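Local coordinates for CT021 (Chlamydia trachomatis serovar L2, PDB 6UXD), which is of unknown function but belongs to a family grouped with the LolA and LolB lipoprotein-transport proteins, so it may have a related role, at residues A[11-23]-A[32-44]. Sequence-based numbering, arbitrary orientation.
Sequences EKILTARPGDYAV and FFLIRQSSSEATW
Ile35 is the main bump of this contact, and the chain from Ile13 to Asp20 curls into the hollow that takes it. With CG1 anti to the carbonyl carbon (chi1 -56°), one branch, CG1 and CD1, runs toward Ile13 of helix 9-13, CG1 lying 3.8 Å from Ala16 CB and CD1 reaching Ile13 CG2, while CG2 lies against the carbonyl of Arg17. A branched chain suits such a two-sided hollow, and the small Ala16 leaves room for it. Pro18 leans on the backbone of 36-38 with its CB-CG-CD rim, CG 3.8 Å from Ser38 N. Beyond it, Leu14 CD2 touches the side chain of Thr43, whose OG1 shares a hydrogen bond with Ser38 OG.

The type II turn from Arg17 to Asp20 suits Pro18, whose ring holds phi near the required value, and needs glycine at Gly19, where phi is positive and a CB would jam against the preceding carbonyl. Asp20 N bonds Arg17 O to close it, and the Asp20 carboxylate adds a second tie, OD2 accepting from Arg17 N (2.7 Å) above its plane; Asp20 also forms a salt bridge with Arg180 and a hydrogen bond with His205. Gly19 N bonds Ile35 O, and Ile35 N bonds Asp20 O almost straight (175°), leading into the antiparallel, doubly hydrogen-bonded pair Ala22 and Phe33. On the sheet face that also carries Val23 and Leu34, the flat rings of Tyr21 and Phe32 can lie nearly parallel (planes at 9°), though slid apart. Val23 CG2 packs 3.4 Å from Phe32 CD2.

The two strands form a beta hairpin. Strand 196-204 pairs with 21-26, where Tyr21 OH bonds Glu202, and strand 43-50 flanks 29-38; helix 66-69 touches Tyr21 and Val23, and Leu14 meets Ile84 of strand 79-84.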
ATOM      1  N   GLU A  11       7.509 -10.046   0.467  1.00 42.42           N
ATOM      2  CA  GLU A  11       7.056 -11.348   0.952  1.00 40.52           C
ATOM      3  C   GLU A  11       5.700 -11.248   1.646  1.00 50.54           C
ATOM      4  O   GLU A  11       4.802 -12.080   1.439  1.00 39.08           O
ATOM      5  CB  GLU A  11       8.129 -11.895   1.899  1.00 46.43           C
ATOM      6  CG  GLU A  11       7.856 -13.256   2.496  1.00 58.93           C
ATOM      7  CD  GLU A  11       8.981 -13.727   3.412  1.00 65.29           C
ATOM      8  OE1 GLU A  11       8.722 -14.592   4.277  1.00 68.24           O
ATOM      9  OE2 GLU A  11      10.123 -13.233   3.266  1.00 64.90           O
ATOM     10  N   LYS A  12       5.531 -10.236   2.484  1.00 47.88           N
ATOM     11  CA  LYS A  12       4.285 -10.115   3.224  1.00 44.76           C
ATOM     12  C   LYS A  12       3.118  -9.831   2.288  1.00 34.55           C
ATOM     13  O   LYS A  12       2.052 -10.446   2.401  1.00 43.54           O
ATOM     14  CB  LYS A  12       4.447  -9.011   4.273  1.00 47.49           C
ATOM     15  CG  LYS A  12       3.235  -8.786   5.107  1.00 40.31           C
ATOM     16  CD  LYS A  12       2.981  -9.928   6.060  1.00 39.74           C
ATOM     17  CE  LYS A  12       1.788  -9.541   6.977  1.00 36.95           C
ATOM     18  NZ  LYS A  12       1.114 -10.764   7.504  1.00 38.32           N
ATOM     19  N   ILE A  13       3.306  -8.919   1.339  1.00 35.19           N
ATOM     20  CA  ILE A  13       2.222  -8.583   0.423  1.00 38.94           C
ATOM     21  C   ILE A  13       1.913  -9.721  -0.537  1.00 47.60           C
ATOM     22  O   ILE A  13       0.780  -9.826  -1.029  1.00 42.38           O
ATOM     23  CB  ILE A  13       2.561  -7.296  -0.356  1.00 44.22           C
ATOM     24  CG1 ILE A  13       2.959  -6.166   0.618  1.00 50.21           C
ATOM     25  CG2 ILE A  13       1.403  -6.911  -1.254  1.00 46.40           C
ATOM     26  CD1 ILE A  13       1.866  -5.742   1.616  1.00 50.41           C
ATOM     27  N   LEU A  14       2.898 -10.578  -0.854  1.00 42.33           N
ATOM     28  CA  LEU A  14       2.597 -11.696  -1.732  1.00 44.14           C
ATOM     29  C   LEU A  14       1.730 -12.754  -1.062  1.00 48.46           C
ATOM     30  O   LEU A  14       1.292 -13.671  -1.757  1.00 41.08           O
ATOM     31  CB  LEU A  14       3.877 -12.379  -2.251  1.00 38.39           C
ATOM     32  CG  LEU A  14       4.716 -11.582  -3.252  1.00 39.75           C
ATOM     33  CD1 LEU A  14       5.911 -12.417  -3.703  1.00 41.58           C
ATOM     34  CD2 LEU A  14       3.908 -11.159  -4.435  1.00 46.11           C
ATOM     35  N   THR A  15       1.510 -12.681   0.261  1.00 39.87           N
ATOM     36  CA  THR A  15       0.530 -13.547   0.903  1.00 39.26           C
ATOM     37  C   THR A  15      -0.910 -13.076   0.670  1.00 43.72           C
ATOM     38  O   THR A  15      -1.843 -13.846   0.904  1.00 47.39           O
ATOM     39  CB  THR A  15       0.801 -13.651   2.416  1.00 40.51           C
ATOM     40  OG1 THR A  15       0.411 -12.435   3.080  1.00 40.27           O
ATOM     41  CG2 THR A  15       2.290 -13.902   2.697  1.00 44.73           C
ATOM     42  N   ALA A  16      -1.120 -11.850   0.190  1.00 42.83           N
ATOM     43  CA  ALA A  16      -2.480 -11.395  -0.074  1.00 41.71           C
ATOM     44  C   ALA A  16      -3.094 -12.213  -1.204  1.00 51.06           C
ATOM     45  O   ALA A  16      -2.404 -12.917  -1.935  1.00 45.64           O
ATOM     46  CB  ALA A  16      -2.505  -9.914  -0.441  1.00 43.60           C
ATOM     47  N   ARG A  17      -4.416 -12.115  -1.340  1.00 44.76           N
ATOM     48  CA  ARG A  17      -5.148 -12.811  -2.393  1.00 41.96           C
ATOM     49  C   ARG A  17      -5.807 -11.830  -3.348  1.00 40.37           C
ATOM     50  O   ARG A  17      -6.117 -10.698  -2.958  1.00 41.78           O
ATOM     51  CB  ARG A  17      -6.230 -13.719  -1.801  1.00 45.25           C
ATOM     52  CG  ARG A  17      -5.671 -14.709  -0.811  1.00 49.50           C
ATOM     53  CD  ARG A  17      -6.758 -15.534  -0.172  1.00 62.78           C
ATOM     54  NE  ARG A  17      -6.198 -16.371   0.888  1.00 75.45           N
ATOM     55  CZ  ARG A  17      -6.917 -16.978   1.827  1.00 78.47           C
ATOM     56  NH1 ARG A  17      -8.244 -16.842   1.855  1.00 69.28           N
ATOM     57  NH2 ARG A  17      -6.302 -17.715   2.743  1.00 80.95           N
ATOM     58  N   PRO A  18      -6.047 -12.233  -4.604  1.00 39.26           N
ATOM     59  CA  PRO A  18      -6.799 -11.372  -5.522  1.00 40.63           C
ATOM     60  C   PRO A  18      -8.096 -10.878  -4.906  1.00 39.04           C
ATOM     61  O   PRO A  18      -8.817 -11.626  -4.248  1.00 40.81           O
ATOM     62  CB  PRO A  18      -7.070 -12.283  -6.723  1.00 44.88           C
ATOM     63  CG  PRO A  18      -5.889 -13.203  -6.739  1.00 46.06           C
ATOM     64  CD  PRO A  18      -5.562 -13.454  -5.275  1.00 46.32           C
ATOM     65  N   GLY A  19      -8.396  -9.608  -5.151  1.00 38.51           N
ATOM     66  CA  GLY A  19      -9.504  -8.937  -4.535  1.00 40.76           C
ATOM     67  C   GLY A  19      -9.177  -8.244  -3.219  1.00 36.98           C
ATOM     68  O   GLY A  19      -9.970  -7.422  -2.761  1.00 37.89           O
ATOM     69  N   ASP A  20      -8.051  -8.574  -2.589  1.00 38.65           N
ATOM     70  CA  ASP A  20      -7.632  -7.878  -1.379  1.00 39.89           C
ATOM     71  C   ASP A  20      -7.234  -6.445  -1.703  1.00 43.66           C
ATOM     72  O   ASP A  20      -6.581  -6.185  -2.714  1.00 38.12           O
ATOM     73  CB  ASP A  20      -6.461  -8.596  -0.723  1.00 36.79           C
ATOM     74  CG  ASP A  20      -6.864  -9.906  -0.107  1.00 39.97           C
ATOM     75  OD1 ASP A  20      -8.076 -10.198  -0.124  1.00 39.78           O
ATOM     76  OD2 ASP A  20      -5.976 -10.645   0.371  1.00 38.34           O
ATOM     77  N   TYR A  21      -7.639  -5.504  -0.841  1.00 42.14           N
ATOM     78  CA  TYR A  21      -7.376  -4.099  -1.091  1.00 31.47           C
ATOM     79  C   TYR A  21      -7.101  -3.383   0.226  1.00 36.28           C
ATOM     80  O   TYR A  21      -7.350  -3.915   1.312  1.00 36.65           O
ATOM     81  CB  TYR A  21      -8.523  -3.433  -1.832  1.00 37.45           C
ATOM     82  CG  TYR A  21      -9.699  -3.109  -0.949  1.00 37.59           C
ATOM     83  CD1 TYR A  21      -9.869  -1.843  -0.412  1.00 36.39           C
ATOM     84  CD2 TYR A  21     -10.625  -4.078  -0.645  1.00 35.57           C
ATOM     85  CE1 TYR A  21     -10.962  -1.561   0.416  1.00 41.77           C
ATOM     86  CE2 TYR A  21     -11.687  -3.819   0.160  1.00 38.68           C
ATOM     87  CZ  TYR A  21     -11.867  -2.563   0.688  1.00 38.21           C
ATOM     88  OH  TYR A  21     -12.960  -2.326   1.492  1.00 39.01           O
ATOM     89  N   ALA A  22      -6.550  -2.175   0.116  1.00 38.39           N
ATOM     90  CA  ALA A  22      -6.368  -1.301   1.274  1.00 38.73           C
ATOM     91  C   ALA A  22      -6.216   0.143   0.808  1.00 37.49           C
ATOM     92  O   ALA A  22      -5.709   0.409  -0.286  1.00 40.53           O
ATOM     93  CB  ALA A  22      -5.160  -1.745   2.096  1.00 39.06           C
ATOM     94  N   VAL A  23      -6.684   1.077   1.639  1.00 36.45           N
ATOM     95  CA  VAL A  23      -6.637   2.507   1.339  1.00 33.50           C
ATOM     96  C   VAL A  23      -5.732   3.153   2.376  1.00 37.79           C
ATOM     97  O   VAL A  23      -5.995   3.071   3.583  1.00 37.89           O
ATOM     98  CB  VAL A  23      -8.031   3.157   1.334  1.00 37.86           C
ATOM     99  CG1 VAL A  23      -7.945   4.643   1.013  1.00 44.64           C
ATOM    100  CG2 VAL A  23      -8.947   2.460   0.319  1.00 41.01           C
ATOM    101  N   PHE A  32      -5.103   3.876  -3.192  1.00 46.79           N
ATOM    102  CA  PHE A  32      -5.919   2.666  -3.206  1.00 45.75           C
ATOM    103  C   PHE A  32      -5.106   1.535  -3.823  1.00 46.07           C
ATOM    104  O   PHE A  32      -4.777   1.585  -5.010  1.00 45.52           O
ATOM    105  CB  PHE A  32      -7.201   2.924  -3.994  1.00 45.53           C
ATOM    106  CG  PHE A  32      -8.244   1.839  -3.868  1.00 47.62           C
ATOM    107  CD1 PHE A  32      -8.137   0.663  -4.586  1.00 48.75           C
ATOM    108  CD2 PHE A  32      -9.363   2.025  -3.071  1.00 48.98           C
ATOM    109  CE1 PHE A  32      -9.099  -0.320  -4.481  1.00 52.14           C
ATOM    110  CE2 PHE A  32     -10.329   1.044  -2.968  1.00 44.40           C
ATOM    111  CZ  PHE A  32     -10.203  -0.124  -3.670  1.00 43.65           C
ATOM    112  N   PHE A  33      -4.785   0.518  -3.015  1.00 42.19           N
ATOM    113  CA  PHE A  33      -4.011  -0.637  -3.441  1.00 38.98           C
ATOM    114  C   PHE A  33      -4.937  -1.826  -3.651  1.00 42.39           C
ATOM    115  O   PHE A  33      -5.762  -2.129  -2.788  1.00 37.84           O
ATOM    116  CB  PHE A  33      -2.955  -1.028  -2.406  1.00 41.26           C
ATOM    117  CG  PHE A  33      -1.865  -0.009  -2.223  1.00 44.36           C
ATOM    118  CD1 PHE A  33      -2.102   1.161  -1.516  1.00 49.65           C
ATOM    119  CD2 PHE A  33      -0.600  -0.239  -2.735  1.00 43.30           C
ATOM    120  CE1 PHE A  33      -1.094   2.096  -1.340  1.00 49.08           C
ATOM    121  CE2 PHE A  33       0.403   0.685  -2.569  1.00 44.16           C
ATOM    122  CZ  PHE A  33       0.159   1.854  -1.864  1.00 46.57           C
ATOM    123  N   LEU A  34      -4.771  -2.522  -4.774  1.00 41.67           N
ATOM    124  CA  LEU A  34      -5.626  -3.650  -5.126  1.00 42.22           C
ATOM    125  C   LEU A  34      -4.780  -4.786  -5.678  1.00 40.33           C
ATOM    126  O   LEU A  34      -3.972  -4.569  -6.583  1.00 37.54           O
ATOM    127  CB  LEU A  34      -6.676  -3.245  -6.161  1.00 39.44           C
ATOM    128  CG  LEU A  34      -7.475  -4.386  -6.808  1.00 43.76           C
ATOM    129  CD1 LEU A  34      -8.244  -5.176  -5.758  1.00 40.48           C
ATOM    130  CD2 LEU A  34      -8.436  -3.855  -7.874  1.00 45.46           C
ATOM    131  N   ILE A  35      -4.961  -5.986  -5.132  1.00 38.53           N
ATOM    132  CA  ILE A  35      -4.313  -7.183  -5.649  1.00 43.30           C
ATOM    133  C   ILE A  35      -5.200  -7.731  -6.759  1.00 43.94           C
ATOM    134  O   ILE A  35      -6.350  -8.104  -6.509  1.00 41.28           O
ATOM    135  CB  ILE A  35      -4.126  -8.240  -4.547  1.00 41.55           C
ATOM    136  CG1 ILE A  35      -3.347  -7.694  -3.346  1.00 43.79           C
ATOM    137  CG2 ILE A  35      -3.530  -9.498  -5.156  1.00 43.12           C
ATOM    138  CD1 ILE A  35      -1.941  -7.209  -3.646  1.00 42.28           C
ATOM    139  N   ARG A  36      -4.673  -7.819  -7.977  1.00 47.47           N
ATOM    140  CA  ARG A  36      -5.530  -8.188  -9.103  1.00 49.76           C
ATOM    141  C   ARG A  36      -5.383  -9.625  -9.554  1.00 46.72           C
ATOM    142  O   ARG A  36      -6.364 -10.226  -9.995  1.00 50.90           O
ATOM    143  CB  ARG A  36      -5.259  -7.271 -10.287  1.00 47.05           C
ATOM    144  CG  ARG A  36      -5.726  -5.909  -9.974  1.00 45.55           C
ATOM    145  CD  ARG A  36      -5.869  -5.092 -11.191  1.00 51.12           C
ATOM    146  NE  ARG A  36      -6.720  -5.744 -12.166  1.00 46.10           N
ATOM    147  CZ  ARG A  36      -7.019  -5.196 -13.331  1.00 46.14           C
ATOM    148  NH1 ARG A  36      -6.521  -4.003 -13.631  1.00 46.80           N
ATOM    149  NH2 ARG A  36      -7.800  -5.832 -14.187  1.00 55.25           N
ATOM    150  N   GLN A  37      -4.200 -10.195  -9.437  1.00 51.61           N
ATOM    151  CA  GLN A  37      -3.963 -11.524  -9.960  1.00 50.09           C
ATOM    152  C   GLN A  37      -2.712 -12.043  -9.296  1.00 48.16           C
ATOM    153  O   GLN A  37      -1.763 -11.283  -9.100  1.00 52.60           O
ATOM    154  CB  GLN A  37      -3.807 -11.482 -11.475  1.00 54.34           C
ATOM    155  CG  GLN A  37      -3.604 -12.813 -12.116  1.00 53.74           C
ATOM    156  CD  GLN A  37      -3.719 -12.695 -13.620  1.00 64.30           C
ATOM    157  OE1 GLN A  37      -4.825 -12.607 -14.168  1.00 59.90           O
ATOM    158  NE2 GLN A  37      -2.578 -12.637 -14.292  1.00 65.30           N
ATOM    159  N   SER A  38      -2.726 -13.316  -8.919  1.00 48.14           N
ATOM    160  CA  SER A  38      -1.591 -13.935  -8.253  1.00 53.98           C
ATOM    161  C   SER A  38      -1.368 -15.320  -8.841  1.00 61.05           C
ATOM    162  O   SER A  38      -2.285 -16.144  -8.873  1.00 69.00           O
ATOM    163  CB  SER A  38      -1.823 -14.036  -6.738  1.00 49.28           C
ATOM    164  OG  SER A  38      -0.674 -13.639  -6.022  1.00 65.01           O
ATOM    165  N   SER A  39      -0.155 -15.572  -9.306  1.00 57.95           N
ATOM    166  CA  SER A  39       0.249 -16.894  -9.750  1.00 66.10           C
ATOM    167  C   SER A  39       1.598 -17.199  -9.122  1.00 67.26           C
ATOM    168  O   SER A  39       2.256 -16.325  -8.549  1.00 59.03           O
ATOM    169  CB  SER A  39       0.335 -16.979 -11.279  1.00 62.52           C
ATOM    170  OG  SER A  39       1.489 -16.310 -11.753  1.00 63.10           O
ATOM    171  N   SER A  40       2.023 -18.454  -9.240  1.00 66.57           N
ATOM    172  CA  SER A  40       3.366 -18.791  -8.789  1.00 76.25           C
ATOM    173  C   SER A  40       4.415 -17.909  -9.451  1.00 68.10           C
ATOM    174  O   SER A  40       5.505 -17.735  -8.902  1.00 74.34           O
ATOM    175  CB  SER A  40       3.656 -20.263  -9.076  1.00 74.03           C
ATOM    176  OG  SER A  40       3.447 -20.551 -10.446  1.00 80.20           O
ATOM    177  N   GLU A  41       4.094 -17.320 -10.599  1.00 70.47           N
ATOM    178  CA  GLU A  41       5.060 -16.579 -11.394  1.00 70.97           C
ATOM    179  C   GLU A  41       4.962 -15.068 -11.228  1.00 64.82           C
ATOM    180  O   GLU A  41       5.983 -14.382 -11.343  1.00 56.58           O
ATOM    181  CB  GLU A  41       4.879 -16.950 -12.867  1.00 71.78           C
ATOM    182  CG  GLU A  41       5.880 -16.358 -13.819  1.00 75.64           C
ATOM    183  CD  GLU A  41       5.418 -16.525 -15.250  1.00 94.12           C
ATOM    184  OE1 GLU A  41       5.304 -17.688 -15.698  1.00108.50           O
ATOM    185  OE2 GLU A  41       5.124 -15.502 -15.912  1.00 88.20           O
ATOM    186  N   ALA A  42       3.777 -14.523 -10.954  1.00 60.53           N
ATOM    187  CA  ALA A  42       3.659 -13.077 -10.837  1.00 53.17           C
ATOM    188  C   ALA A  42       2.455 -12.706  -9.989  1.00 51.57           C
ATOM    189  O   ALA A  42       1.438 -13.397  -9.994  1.00 49.43           O
ATOM    190  CB  ALA A  42       3.525 -12.419 -12.212  1.00 50.21           C
ATOM    191  N   THR A  43       2.578 -11.587  -9.279  1.00 44.29           N
ATOM    192  CA  THR A  43       1.448 -10.956  -8.614  1.00 44.60           C
ATOM    193  C   THR A  43       1.313  -9.536  -9.137  1.00 37.40           C
ATOM    194  O   THR A  43       2.285  -8.771  -9.126  1.00 42.39           O
ATOM    195  CB  THR A  43       1.631 -10.981  -7.088  1.00 43.23           C
ATOM    196  OG1 THR A  43       1.721 -12.338  -6.656  1.00 48.14           O
ATOM    197  CG2 THR A  43       0.457 -10.324  -6.375  1.00 44.01           C
ATOM    198  N   TRP A  44       0.110  -9.184  -9.588  1.00 34.70           N
ATOM    199  CA  TRP A  44      -0.180  -7.852 -10.095  1.00 39.07           C
ATOM    200  C   TRP A  44      -0.882  -7.020  -9.030  1.00 42.37           C
ATOM    201  O   TRP A  44      -1.924  -7.428  -8.510  1.00 37.99           O
ATOM    202  CB  TRP A  44      -1.065  -7.920 -11.334  1.00 36.78           C
ATOM    203  CG  TRP A  44      -0.408  -8.583 -12.506  1.00 38.99           C
ATOM    204  CD1 TRP A  44      -0.285  -9.918 -12.727  1.00 39.30           C
ATOM    205  CD2 TRP A  44       0.214  -7.931 -13.615  1.00 39.64           C
ATOM    206  NE1 TRP A  44       0.374 -10.142 -13.910  1.00 42.37           N
ATOM    207  CE2 TRP A  44       0.681  -8.936 -14.480  1.00 44.49           C
ATOM    208  CE3 TRP A  44       0.396  -6.593 -13.972  1.00 40.04           C
ATOM    209  CZ2 TRP A  44       1.335  -8.643 -15.675  1.00 36.70           C
ATOM    210  CZ3 TRP A  44       1.046  -6.303 -15.156  1.00 39.43           C
ATOM    211  CH2 TRP A  44       1.505  -7.318 -15.992  1.00 36.24           C
TER